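Local coordinates for transcriptional regulator, LacI family protein (Rhodococcus jostii, PDB 3K9C) that probably binds regulatory DNA and controls transcription of target genes, at residues Ala36-Arg40 with Ala244-Asp249; His126-Ile132 with Pro186-Phe192; Met176-Leu180 with Leu203-Arg209. All coordinates share one frame; numbering follows the deposited sequence.

Contact 1 of 3, residues Ala36-Arg40 with Ala244-Asp249; sequences AATRR and AEAAVD
Arg39 and Glu245 meet at about a right angle, their guanidinium and carboxylate planes 86° apart. NH2 of Arg39 donates to OE1 of Glu245 at 3.1 Å in a nearly straight bond; the oxygen lies close to the guanidinium plane but is itself approached from above the carboxylate plane. The bend of the arginine chain at chi3 (-70°) brings the guanidinium back over its own helix, where one face lies above CA of Ala36. One residue on, Arg40 also crosses its partner, with the two flat groups only 40° apart. Its NE and NH2 both converge on OD1 of Asp249, a forked salt bridge whose two hydrogen bonds are weak because both are bent. Beneath these ion pairs the helices 24-39 and 240-255 close on small apolar groups: CB of Ala36 rests 3.8 Å from CA of Glu245 and 3.9 Å from CG2 of Val248, while CG1 of Val248 passes CG of Arg40. Ile33, a turn earlier, extends this apolar strip against Val248. The two arginines lie at and just beyond the C-terminal end of helix 24-39, and Glu245 and Asp249 probably balance their charge on the more exposed side, while Ala36 and Val248 fill the buried one.

Contact 2 of 3, residues His126-Ile132 with Pro186-Phe192; sequences HRNIAHI and PTAVVAF
Ala130 and Pro186 form the apolar centre, CB of the alanine pressing on CG of the proline ring at 3.6 Å. On the same face of the sheet CD1 of Ile132 crosses over to CG1 of Val189 at 4.0 Å, and Met176 and Leu179 of helix 169-181 cover this face. On the reverse face CG1 of Ile129 packs on CB of Ala188, with Thr122 of helix 110-123 against Ile129 and Leu121 against Val190. Between the two faces strands 129-133 and 188-191 run parallel, as neighbouring inner strands of a four-stranded parallel sheet flanked by helices, the Rossmann-like core of a periplasmic-binding-protein lobe. Two nearly straight rungs join them: Ala130 N gives to Ala188 O, and Val190 N to Ala130 O at 2.7 Å. Val190 O is gripped twice, from opposite faces of its carbonyl plane, by Ile132 N and by ND1 of His131 at 2.9 Å; CG of His131, anti to the backbone N (chi1 173°), lets the ring turn back to that oxygen. At the polar edge the ring of His126 carries CB of Ala188 over one face in a CH-pi contact, while its ND1 shares a nearly straight hydrogen bond of 2.7 Å with OG1 of Thr187. With an alanine here, OG1 of Thr187 would probably lose this partner and the methyl of Ala188 the ring it packs against. A water joins the same OG1 to Arg127 N.

Contact 3 of 3, residues Met176-Leu180 with Leu203-Arg209; sequences MHTLL and LLVRSGR
The guanidinium of Arg209 carries Leu180 on one face and has CB of Ser207 at its edge, in plane. CD2 of the leucine stands 3.5 Å from NE of Arg209, displaced toward the rim of the flat group, and CD1 lies 3.8 Å from NH1, so that both methyl branches lie against it. The two side chains run past each other in opposite directions, the arginine straight from CG to NE, and the contact is one of apolar branches on a planar cation. Next to this, CD2 of Leu203 meets CB of the selenomethionine at Met176 at 3.5 Å, a tight fit for two carbons, and reaches N of His177 at 3.3 Å. With CG of Met176 anti to the backbone N (chi1 -170°), its chain crosses Leu204 at about a right angle, and CG touches CD2 of that leucine at 3.8 Å. CD1 of Leu180 also comes near that methyl of Leu204, linking the Arg209 contact to the Met176 one. No hydrogen bond spans the segments; Ser207 OG instead donates to Leu203 O at 2.6 Å within its own helix end. Gly208, with positive phi (84°), closes that end in a Schellman motif, after which Arg209 lies against Leu180. Helices 169-181 and 194-206 pack side by side on the face of the parallel sheet that carries Ile132, as consecutive helices of an alpha/beta lobe of the periplasmic-binding-protein fold.

Overall arrangement
Contact 2 is the buried core of the set, whereas contacts 1 and 3 are partly buried helix pairings. Contacts 2 and 3 belong to the same lobe, their centres about 13 Å apart: the helices of contact 3 lie on the sheet whose strands contact 2 joins, and Met176 of contact 3 packs on Val189 and Ile132 of contact 2. Contact 1 lies across the centre of the chain, its centre about 36 Å from that of contact 2, beside the other sheet. Chemistry follows place: backbone hydrogen bonds join the inner strands, leucine, selenomethionine and the flat face of an arginine join the helices of contact 3, and ion pairs border the helices of contact 1.

Contact 1 of 3, residues Ala36-Arg40 with Ala244-Asp249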
ATOM      1  N   ALA B  36      -5.094  18.005   7.921  1.00 24.18           N
ATOM      2  CA  ALA B  36      -4.549  19.108   8.713  1.00 24.97           C
ATOM      3  C   ALA B  36      -4.434  20.354   7.828  1.00 25.59           C
ATOM      4  O   ALA B  36      -4.750  21.473   8.248  1.00 24.66           O
ATOM      5  CB  ALA B  36      -3.184  18.730   9.273  1.00 23.23           C
ATOM      6  N   ALA B  37      -3.990  20.138   6.594  1.00 25.46           N
ATOM      7  CA  ALA B  37      -3.827  21.210   5.624  1.00 26.28           C
ATOM      8  C   ALA B  37      -5.145  21.946   5.399  1.00 26.97           C
ATOM      9  O   ALA B  37      -5.195  23.178   5.439  1.00 26.26           O
ATOM     10  CB  ALA B  37      -3.324  20.635   4.305  1.00 28.95           C
ATOM     11  N   THR B  38      -6.203  21.180   5.148  1.00 27.45           N
ATOM     12  CA  THR B  38      -7.527  21.742   4.909  1.00 29.11           C
ATOM     13  C   THR B  38      -8.021  22.551   6.105  1.00 29.30           C
ATOM     14  O   THR B  38      -8.609  23.617   5.944  1.00 28.89           O
ATOM     15  CB  THR B  38      -8.545  20.637   4.617  1.00 31.11           C
ATOM     16  OG1 THR B  38      -8.212  20.001   3.378  1.00 33.15           O
ATOM     17  CG2 THR B  38      -9.953  21.212   4.522  1.00 31.81           C
ATOM     18  N   ARG B  39      -7.783  22.043   7.307  1.00 29.06           N
ATOM     19  CA  ARG B  39      -8.216  22.751   8.500  1.00 30.90           C
ATOM     20  C   ARG B  39      -7.541  24.113   8.597  1.00 30.81           C
ATOM     21  O   ARG B  39      -8.058  25.019   9.252  1.00 32.02           O
ATOM     22  CB  ARG B  39      -7.927  21.909   9.761  1.00 31.00           C
ATOM     23  CG  ARG B  39      -8.806  20.652   9.877  1.00 31.55           C
ATOM     24  CD  ARG B  39      -8.834  20.100  11.296  1.00 34.63           C
ATOM     25  NE  ARG B  39      -7.559  19.508  11.697  1.00 36.29           N
ATOM     26  CZ  ARG B  39      -7.145  18.300  11.326  1.00 37.25           C
ATOM     27  NH1 ARG B  39      -7.907  17.546  10.543  1.00 37.61           N
ATOM     28  NH2 ARG B  39      -5.971  17.844  11.745  1.00 36.99           N
ATOM     29  N   ARG B  40      -6.394  24.265   7.940  1.00 30.13           N
ATOM     30  CA  ARG B  40      -5.665  25.527   7.977  1.00 31.61           C
ATOM     31  C   ARG B  40      -5.867  26.357   6.709  1.00 31.44           C
ATOM     32  O   ARG B  40      -5.271  27.420   6.562  1.00 30.98           O
ATOM     33  CB  ARG B  40      -4.168  25.277   8.181  1.00 34.62           C
ATOM     34  CG  ARG B  40      -3.845  24.326   9.315  1.00 38.05           C
ATOM     35  CD  ARG B  40      -4.193  24.909  10.669  1.00 41.84           C
ATOM     36  NE  ARG B  40      -3.017  25.452  11.347  1.00 45.66           N
ATOM     37  CZ  ARG B  40      -2.400  26.579  10.997  1.00 47.59           C
ATOM     38  NH1 ARG B  40      -2.850  27.289   9.974  1.00 49.15           N
ATOM     39  NH2 ARG B  40      -1.330  26.991  11.669  1.00 47.54           N
ATOM     40  N   ALA B 244       1.225  14.567  11.496  1.00 23.11           N
ATOM     41  CA  ALA B 244       0.809  15.298  10.299  1.00 23.17           C
ATOM     42  C   ALA B 244       0.468  16.754  10.626  1.00 24.30           C
ATOM     43  O   ALA B 244       0.866  17.669   9.906  1.00 22.53           O
ATOM     44  CB  ALA B 244      -0.393  14.619   9.660  1.00 23.19           C
ATOM     45  N   GLU B 245      -0.277  16.966  11.713  1.00 26.32           N
ATOM     46  CA  GLU B 245      -0.661  18.318  12.117  1.00 28.05           C
ATOM     47  C   GLU B 245       0.570  19.140  12.470  1.00 26.17           C
ATOM     48  O   GLU B 245       0.650  20.321  12.140  1.00 26.75           O
ATOM     49  CB  GLU B 245      -1.598  18.285  13.333  1.00 31.98           C
ATOM     50  CG  GLU B 245      -2.886  17.522  13.134  1.00 39.92           C
ATOM     51  CD  GLU B 245      -3.938  17.885  14.175  1.00 44.63           C
ATOM     52  OE1 GLU B 245      -4.401  19.047  14.166  1.00 46.66           O
ATOM     53  OE2 GLU B 245      -4.303  17.015  14.999  1.00 47.56           O
ATOM     54  N   ALA B 246       1.522  18.509  13.150  1.00 25.67           N
ATOM     55  CA  ALA B 246       2.754  19.170  13.559  1.00 25.62           C
ATOM     56  C   ALA B 246       3.607  19.539  12.348  1.00 27.32           C
ATOM     57  O   ALA B 246       4.221  20.611  12.308  1.00 28.37           O
ATOM     58  CB  ALA B 246       3.534  18.274  14.493  1.00 24.83           C
ATOM     59  N   ALA B 247       3.647  18.652  11.357  1.00 24.91           N
ATOM     60  CA  ALA B 247       4.420  18.914  10.156  1.00 24.08           C
ATOM     61  C   ALA B 247       3.824  20.111   9.407  1.00 25.11           C
ATOM     62  O   ALA B 247       4.560  20.995   8.952  1.00 24.53           O
ATOM     63  CB  ALA B 247       4.433  17.673   9.262  1.00 22.48           C
ATOM     64  N   VAL B 248       2.497  20.136   9.280  1.00 25.03           N
ATOM     65  CA  VAL B 248       1.819  21.238   8.597  1.00 28.12           C
ATOM     66  C   VAL B 248       2.037  22.564   9.343  1.00 30.04           C
ATOM     67  O   VAL B 248       2.337  23.578   8.712  1.00 32.07           O
ATOM     68  CB  VAL B 248       0.286  20.976   8.446  1.00 25.25           C
ATOM     69  CG1 VAL B 248      -0.435  22.262   8.046  1.00 24.30           C
ATOM     70  CG2 VAL B 248       0.043  19.927   7.375  1.00 24.46           C
ATOM     71  N   ASP B 249       1.886  22.555  10.670  1.00 30.96           N
ATOM     72  CA  ASP B 249       2.083  23.766  11.475  1.00 33.16           C
ATOM     73  C   ASP B 249       3.527  24.245  11.402  1.00 32.42           C
ATOM     74  O   ASP B 249       3.784  25.442  11.312  1.00 33.25           O
ATOM     75  CB  ASP B 249       1.712  23.523  12.938  1.00 35.96           C
ATOM     76  CG  ASP B 249       0.215  23.410  13.152  1.00 41.59           C
ATOM     77  OD1 ASP B 249      -0.529  24.231  12.576  1.00 43.84           O
ATOM     78  OD2 ASP B 249      -0.219  22.507  13.907  1.00 44.82           O
TER

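Contact 2 of 3, residues His126-Ile132 with Pro186-Phe192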
ATOM      1  N   HIS B 126      10.415 -12.368  28.257  1.00 25.68           N
ATOM      2  CA  HIS B 126      11.350 -12.675  27.177  1.00 25.62           C
ATOM      3  C   HIS B 126      12.773 -12.206  27.477  1.00 26.36           C
ATOM      4  O   HIS B 126      12.976 -11.129  28.041  1.00 27.73           O
ATOM      5  CB  HIS B 126      10.853 -12.037  25.867  1.00 23.95           C
ATOM      6  CG  HIS B 126       9.562 -12.610  25.366  1.00 22.57           C
ATOM      7  ND1 HIS B 126       9.490 -13.821  24.707  1.00 19.82           N
ATOM      8  CD2 HIS B 126       8.291 -12.153  25.450  1.00 23.08           C
ATOM      9  CE1 HIS B 126       8.231 -14.080  24.405  1.00 21.38           C
ATOM     10  NE2 HIS B 126       7.481 -13.087  24.844  1.00 21.00           N
ATOM     11  N   ARG B 127      13.756 -13.016  27.095  1.00 26.73           N
ATOM     12  CA  ARG B 127      15.159 -12.672  27.310  1.00 28.12           C
ATOM     13  C   ARG B 127      15.977 -12.802  26.022  1.00 26.82           C
ATOM     14  O   ARG B 127      16.888 -12.004  25.778  1.00 26.46           O
ATOM     15  CB  ARG B 127      15.749 -13.550  28.421  1.00 32.39           C
ATOM     16  CG  ARG B 127      15.031 -13.378  29.756  1.00 36.53           C
ATOM     17  CD  ARG B 127      15.683 -14.183  30.863  1.00 43.52           C
ATOM     18  NE  ARG B 127      17.035 -13.714  31.153  1.00 48.48           N
ATOM     19  CZ  ARG B 127      17.754 -14.114  32.193  1.00 50.40           C
ATOM     20  NH1 ARG B 127      17.249 -14.994  33.049  1.00 52.56           N
ATOM     21  NH2 ARG B 127      18.978 -13.636  32.379  1.00 52.47           N
ATOM     22  N   ASN B 128      15.672 -13.809  25.204  1.00 23.86           N
ATOM     23  CA  ASN B 128      16.370 -13.975  23.930  1.00 25.69           C
ATOM     24  C   ASN B 128      15.521 -13.193  22.949  1.00 23.57           C
ATOM     25  O   ASN B 128      14.591 -13.732  22.352  1.00 24.00           O
ATOM     26  CB  ASN B 128      16.416 -15.437  23.496  1.00 27.26           C
ATOM     27  CG  ASN B 128      17.261 -16.283  24.413  1.00 32.83           C
ATOM     28  OD1 ASN B 128      16.743 -17.074  25.199  1.00 35.49           O
ATOM     29  ND2 ASN B 128      18.576 -16.111  24.329  1.00 36.48           N
ATOM     30  N   ILE B 129      15.839 -11.916  22.799  1.00 22.34           N
ATOM     31  CA  ILE B 129      15.079 -11.051  21.925  1.00 21.39           C
ATOM     32  C   ILE B 129      15.892 -10.567  20.744  1.00 21.58           C
ATOM     33  O   ILE B 129      17.049 -10.154  20.890  1.00 20.95           O
ATOM     34  CB  ILE B 129      14.541  -9.859  22.719  1.00 21.08           C
ATOM     35  CG1 ILE B 129      13.744 -10.384  23.923  1.00 21.39           C
ATOM     36  CG2 ILE B 129      13.676  -8.973  21.825  1.00 20.56           C
ATOM     37  CD1 ILE B 129      13.409  -9.334  24.961  1.00 21.21           C
ATOM     38  N   ALA B 130      15.269 -10.616  19.569  1.00 19.21           N
ATOM     39  CA  ALA B 130      15.928 -10.203  18.350  1.00 18.83           C
ATOM     40  C   ALA B 130      15.300  -8.982  17.701  1.00 19.48           C
ATOM     41  O   ALA B 130      14.109  -8.691  17.868  1.00 19.26           O
ATOM     42  CB  ALA B 130      15.944 -11.357  17.359  1.00 17.71           C
ATOM     43  N   HIS B 131      16.125  -8.258  16.958  1.00 17.81           N
ATOM     44  CA  HIS B 131      15.668  -7.088  16.243  1.00 17.66           C
ATOM     45  C   HIS B 131      16.105  -7.226  14.794  1.00 18.08           C
ATOM     46  O   HIS B 131      17.260  -7.566  14.515  1.00 17.73           O
ATOM     47  CB  HIS B 131      16.262  -5.810  16.862  1.00 15.93           C
ATOM     48  CG  HIS B 131      15.974  -4.567  16.077  1.00 13.48           C
ATOM     49  ND1 HIS B 131      14.692  -4.148  15.784  1.00 15.89           N
ATOM     50  CD2 HIS B 131      16.805  -3.664  15.507  1.00 13.94           C
ATOM     51  CE1 HIS B 131      14.748  -3.041  15.067  1.00 15.55           C
ATOM     52  NE2 HIS B 131      16.019  -2.723  14.887  1.00 14.18           N
ATOM     53  N   ILE B 132      15.163  -7.023  13.877  1.00 15.65           N
ATOM     54  CA  ILE B 132      15.468  -7.049  12.449  1.00 17.50           C
ATOM     55  C   ILE B 132      15.454  -5.546  12.148  1.00 19.88           C
ATOM     56  O   ILE B 132      14.391  -4.911  12.156  1.00 18.08           O
ATOM     57  CB  ILE B 132      14.374  -7.821  11.646  1.00 18.52           C
ATOM     58  CG1 ILE B 132      14.328  -9.279  12.112  1.00 18.92           C
ATOM     59  CG2 ILE B 132      14.683  -7.778  10.141  1.00 19.03           C
ATOM     60  CD1 ILE B 132      13.244 -10.131  11.447  1.00 20.14           C
ATOM     61  N   PRO B 186      15.496 -16.738  18.946  1.00 31.57           N
ATOM     62  CA  PRO B 186      14.859 -15.852  19.923  1.00 30.07           C
ATOM     63  C   PRO B 186      13.390 -16.196  20.123  1.00 28.03           C
ATOM     64  O   PRO B 186      12.767 -16.774  19.243  1.00 28.44           O
ATOM     65  CB  PRO B 186      15.054 -14.474  19.302  1.00 29.87           C
ATOM     66  CG  PRO B 186      14.880 -14.769  17.841  1.00 30.41           C
ATOM     67  CD  PRO B 186      15.674 -16.056  17.651  1.00 31.15           C
ATOM     68  N   THR B 187      12.842 -15.847  21.282  1.00 27.21           N
ATOM     69  CA  THR B 187      11.431 -16.120  21.561  1.00 25.88           C
ATOM     70  C   THR B 187      10.580 -14.888  21.254  1.00 25.17           C
ATOM     71  O   THR B 187       9.358 -14.933  21.330  1.00 24.31           O
ATOM     72  CB  THR B 187      11.197 -16.512  23.036  1.00 25.16           C
ATOM     73  OG1 THR B 187      11.525 -15.403  23.878  1.00 24.73           O
ATOM     74  CG2 THR B 187      12.039 -17.719  23.419  1.00 22.84           C
ATOM     75  N   ALA B 188      11.236 -13.778  20.938  1.00 24.52           N
ATOM     76  CA  ALA B 188      10.528 -12.544  20.600  1.00 23.32           C
ATOM     77  C   ALA B 188      11.345 -11.813  19.555  1.00 22.87           C
ATOM     78  O   ALA B 188      12.574 -11.906  19.529  1.00 22.29           O
ATOM     79  CB  ALA B 188      10.342 -11.671  21.828  1.00 22.06           C
ATOM     80  N   VAL B 189      10.656 -11.090  18.688  1.00 21.63           N
ATOM     81  CA  VAL B 189      11.319 -10.372  17.626  1.00 20.40           C
ATOM     82  C   VAL B 189      10.683  -9.014  17.423  1.00 19.69           C
ATOM     83  O   VAL B 189       9.472  -8.916  17.302  1.00 20.05           O
ATOM     84  CB  VAL B 189      11.206 -11.156  16.305  1.00 22.04           C
ATOM     85  CG1 VAL B 189      11.932 -10.415  15.200  1.00 22.73           C
ATOM     86  CG2 VAL B 189      11.753 -12.569  16.491  1.00 24.55           C
ATOM     87  N   VAL B 190      11.503  -7.973  17.390  1.00 17.61           N
ATOM     88  CA  VAL B 190      11.018  -6.623  17.152  1.00 17.39           C
ATOM     89  C   VAL B 190      11.434  -6.275  15.720  1.00 17.19           C
ATOM     90  O   VAL B 190      12.622  -6.163  15.423  1.00 18.16           O
ATOM     91  CB  VAL B 190      11.645  -5.599  18.146  1.00 19.63           C
ATOM     92  CG1 VAL B 190      11.194  -4.192  17.802  1.00 19.18           C
ATOM     93  CG2 VAL B 190      11.239  -5.932  19.578  1.00 20.41           C
ATOM     94  N   ALA B 191      10.455  -6.139  14.832  1.00 16.87           N
ATOM     95  CA  ALA B 191      10.726  -5.816  13.435  1.00 17.57           C
ATOM     96  C   ALA B 191      10.889  -4.312  13.250  1.00 18.34           C
ATOM     97  O   ALA B 191      10.360  -3.531  14.034  1.00 18.09           O
ATOM     98  CB  ALA B 191       9.600  -6.337  12.550  1.00 17.24           C
ATOM     99  N   PHE B 192      11.611  -3.912  12.203  1.00 17.90           N
ATOM    100  CA  PHE B 192      11.841  -2.489  11.942  1.00 18.20           C
ATOM    101  C   PHE B 192      10.521  -1.735  11.809  1.00 18.92           C
ATOM    102  O   PHE B 192      10.345  -0.683  12.416  1.00 19.44           O
ATOM    103  CB  PHE B 192      12.668  -2.291  10.668  1.00 16.73           C
ATOM    104  CG  PHE B 192      12.879  -0.851  10.313  1.00 16.51           C
ATOM    105  CD1 PHE B 192      13.604  -0.016  11.155  1.00 17.69           C
ATOM    106  CD2 PHE B 192      12.324  -0.320   9.157  1.00 18.71           C
ATOM    107  CE1 PHE B 192      13.773   1.328  10.848  1.00 19.10           C
ATOM    108  CE2 PHE B 192      12.490   1.028   8.840  1.00 21.02           C
ATOM    109  CZ  PHE B 192      13.213   1.854   9.688  1.00 18.46           C
TER
HETATM  110  O   HOH W   1      13.565 -15.299  25.840  1.00 24.06           O

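Contact 3 of 3, residues Met176-Leu180 with Leu203-Arg209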
HETATM    1  N   MSE B 176      13.831 -13.349   9.614  1.00 23.58           N
HETATM    2  CA  MSE B 176      13.258 -14.324  10.535  1.00 26.24           C
HETATM    3  C   MSE B 176      13.843 -15.707  10.263  1.00 28.54           C
HETATM    4  O   MSE B 176      14.103 -16.477  11.190  1.00 27.55           O
HETATM    5  CB  MSE B 176      11.731 -14.351  10.407  1.00 27.45           C
HETATM    6  CG  MSE B 176      10.998 -15.165  11.490  1.00 30.42           C
HETATM    7 SE   MSE B 176      11.320 -14.544  13.329  1.00 41.52          SE
HETATM    8  CE  MSE B 176      11.991 -12.799  12.948  1.00 37.70           C
ATOM      9  N   HIS B 177      14.047 -16.005   8.984  1.00 30.18           N
ATOM     10  CA  HIS B 177      14.621 -17.278   8.574  1.00 32.26           C
ATOM     11  C   HIS B 177      16.014 -17.381   9.200  1.00 31.38           C
ATOM     12  O   HIS B 177      16.354 -18.379   9.839  1.00 30.76           O
ATOM     13  CB  HIS B 177      14.720 -17.327   7.051  1.00 36.66           C
ATOM     14  CG  HIS B 177      15.452 -18.520   6.531  1.00 40.88           C
ATOM     15  ND1 HIS B 177      15.026 -19.811   6.763  1.00 42.69           N
ATOM     16  CD2 HIS B 177      16.597 -18.622   5.814  1.00 42.24           C
ATOM     17  CE1 HIS B 177      15.881 -20.657   6.211  1.00 43.83           C
ATOM     18  NE2 HIS B 177      16.842 -19.962   5.631  1.00 43.42           N
ATOM     19  N   THR B 178      16.809 -16.331   9.022  1.00 29.15           N
ATOM     20  CA  THR B 178      18.159 -16.285   9.580  1.00 29.53           C
ATOM     21  C   THR B 178      18.102 -16.565  11.082  1.00 29.93           C
ATOM     22  O   THR B 178      18.844 -17.402  11.595  1.00 31.23           O
ATOM     23  CB  THR B 178      18.802 -14.897   9.384  1.00 29.92           C
ATOM     24  OG1 THR B 178      18.811 -14.555   7.991  1.00 27.75           O
ATOM     25  CG2 THR B 178      20.214 -14.890   9.920  1.00 29.29           C
ATOM     26  N   LEU B 179      17.208 -15.861  11.778  1.00 28.71           N
ATOM     27  CA  LEU B 179      17.057 -16.012  13.222  1.00 27.59           C
ATOM     28  C   LEU B 179      16.675 -17.423  13.637  1.00 28.20           C
ATOM     29  O   LEU B 179      17.127 -17.911  14.666  1.00 28.30           O
ATOM     30  CB  LEU B 179      16.019 -15.010  13.758  1.00 22.17           C
ATOM     31  CG  LEU B 179      16.429 -13.540  13.583  1.00 21.99           C
ATOM     32  CD1 LEU B 179      15.279 -12.594  13.967  1.00 14.77           C
ATOM     33  CD2 LEU B 179      17.669 -13.276  14.433  1.00 18.66           C
ATOM     34  N   LEU B 180      15.839 -18.082  12.841  1.00 30.83           N
ATOM     35  CA  LEU B 180      15.417 -19.442  13.164  1.00 33.88           C
ATOM     36  C   LEU B 180      16.545 -20.462  13.014  1.00 35.86           C
ATOM     37  O   LEU B 180      16.547 -21.499  13.672  1.00 35.43           O
ATOM     38  CB  LEU B 180      14.220 -19.847  12.298  1.00 33.33           C
ATOM     39  CG  LEU B 180      12.898 -19.193  12.707  1.00 33.39           C
ATOM     40  CD1 LEU B 180      11.808 -19.527  11.699  1.00 34.33           C
ATOM     41  CD2 LEU B 180      12.513 -19.680  14.103  1.00 31.38           C
ATOM     42  N   LEU B 203       6.287 -15.916   7.541  1.00 30.57           N
ATOM     43  CA  LEU B 203       7.252 -17.002   7.601  1.00 30.27           C
ATOM     44  C   LEU B 203       6.977 -17.913   8.784  1.00 31.62           C
ATOM     45  O   LEU B 203       6.962 -19.135   8.645  1.00 32.06           O
ATOM     46  CB  LEU B 203       8.678 -16.456   7.724  1.00 30.28           C
ATOM     47  CG  LEU B 203       9.705 -17.586   7.853  1.00 31.71           C
ATOM     48  CD1 LEU B 203       9.870 -18.226   6.491  1.00 33.86           C
ATOM     49  CD2 LEU B 203      11.037 -17.068   8.358  1.00 30.51           C
ATOM     50  N   LEU B 204       6.773 -17.311   9.952  1.00 31.89           N
ATOM     51  CA  LEU B 204       6.520 -18.074  11.172  1.00 32.48           C
ATOM     52  C   LEU B 204       5.307 -18.990  11.074  1.00 32.32           C
ATOM     53  O   LEU B 204       5.361 -20.138  11.504  1.00 31.62           O
ATOM     54  CB  LEU B 204       6.346 -17.124  12.364  1.00 32.32           C
ATOM     55  CG  LEU B 204       7.611 -16.428  12.871  1.00 32.53           C
ATOM     56  CD1 LEU B 204       7.265 -15.515  14.038  1.00 32.34           C
ATOM     57  CD2 LEU B 204       8.621 -17.479  13.305  1.00 32.70           C
ATOM     58  N   VAL B 205       4.212 -18.486  10.516  1.00 32.36           N
ATOM     59  CA  VAL B 205       3.011 -19.299  10.398  1.00 33.49           C
ATOM     60  C   VAL B 205       3.210 -20.405   9.364  1.00 34.24           C
ATOM     61  O   VAL B 205       2.711 -21.509   9.534  1.00 33.56           O
ATOM     62  CB  VAL B 205       1.774 -18.436  10.030  1.00 32.11           C
ATOM     63  CG1 VAL B 205       1.917 -17.867   8.643  1.00 31.80           C
ATOM     64  CG2 VAL B 205       0.510 -19.273  10.134  1.00 33.93           C
ATOM     65  N   ARG B 206       3.956 -20.111   8.302  1.00 35.97           N
ATOM     66  CA  ARG B 206       4.216 -21.096   7.253  1.00 38.26           C
ATOM     67  C   ARG B 206       5.243 -22.115   7.715  1.00 40.13           C
ATOM     68  O   ARG B 206       5.415 -23.168   7.098  1.00 40.13           O
ATOM     69  CB  ARG B 206       4.719 -20.409   5.982  1.00 37.69           C
ATOM     70  CG  ARG B 206       3.656 -19.627   5.234  1.00 38.31           C
ATOM     71  CD  ARG B 206       4.262 -18.867   4.065  1.00 40.48           C
ATOM     72  NE  ARG B 206       3.244 -18.244   3.225  1.00 43.46           N
ATOM     73  CZ  ARG B 206       2.401 -17.299   3.630  1.00 44.99           C
ATOM     74  NH1 ARG B 206       2.442 -16.847   4.880  1.00 44.58           N
ATOM     75  NH2 ARG B 206       1.511 -16.802   2.779  1.00 45.03           N
ATOM     76  N   SER B 207       5.926 -21.796   8.807  1.00 41.75           N
ATOM     77  CA  SER B 207       6.939 -22.678   9.359  1.00 43.36           C
ATOM     78  C   SER B 207       6.345 -23.548  10.454  1.00 44.01           C
ATOM     79  O   SER B 207       7.041 -24.359  11.061  1.00 44.46           O
ATOM     80  CB  SER B 207       8.095 -21.852   9.914  1.00 45.06           C
ATOM     81  OG  SER B 207       8.683 -21.089   8.875  1.00 47.65           O
ATOM     82  N   GLY B 208       5.052 -23.367  10.701  1.00 44.30           N
ATOM     83  CA  GLY B 208       4.372 -24.145  11.720  1.00 44.70           C
ATOM     84  C   GLY B 208       4.503 -23.602  13.131  1.00 45.15           C
ATOM     85  O   GLY B 208       4.092 -24.253  14.091  1.00 46.07           O
ATOM     86  N   ARG B 209       5.069 -22.411  13.275  1.00 44.85           N
ATOM     87  CA  ARG B 209       5.225 -21.836  14.604  1.00 45.34           C
ATOM     88  C   ARG B 209       4.092 -20.868  14.912  1.00 44.56           C
ATOM     89  O   ARG B 209       3.675 -20.093  14.048  1.00 45.33           O
ATOM     90  CB  ARG B 209       6.580 -21.141  14.715  1.00 46.59           C
ATOM     91  CG  ARG B 209       7.753 -22.094  14.534  1.00 48.63           C
ATOM     92  CD  ARG B 209       9.076 -21.387  14.758  1.00 51.75           C
ATOM     93  NE  ARG B 209      10.221 -22.286  14.636  1.00 53.47           N
ATOM     94  CZ  ARG B 209      10.576 -22.901  13.512  1.00 54.41           C
ATOM     95  NH1 ARG B 209       9.876 -22.720  12.398  1.00 55.12           N
ATOM     96  NH2 ARG B 209      11.637 -23.693  13.498  1.00 54.01           N
TER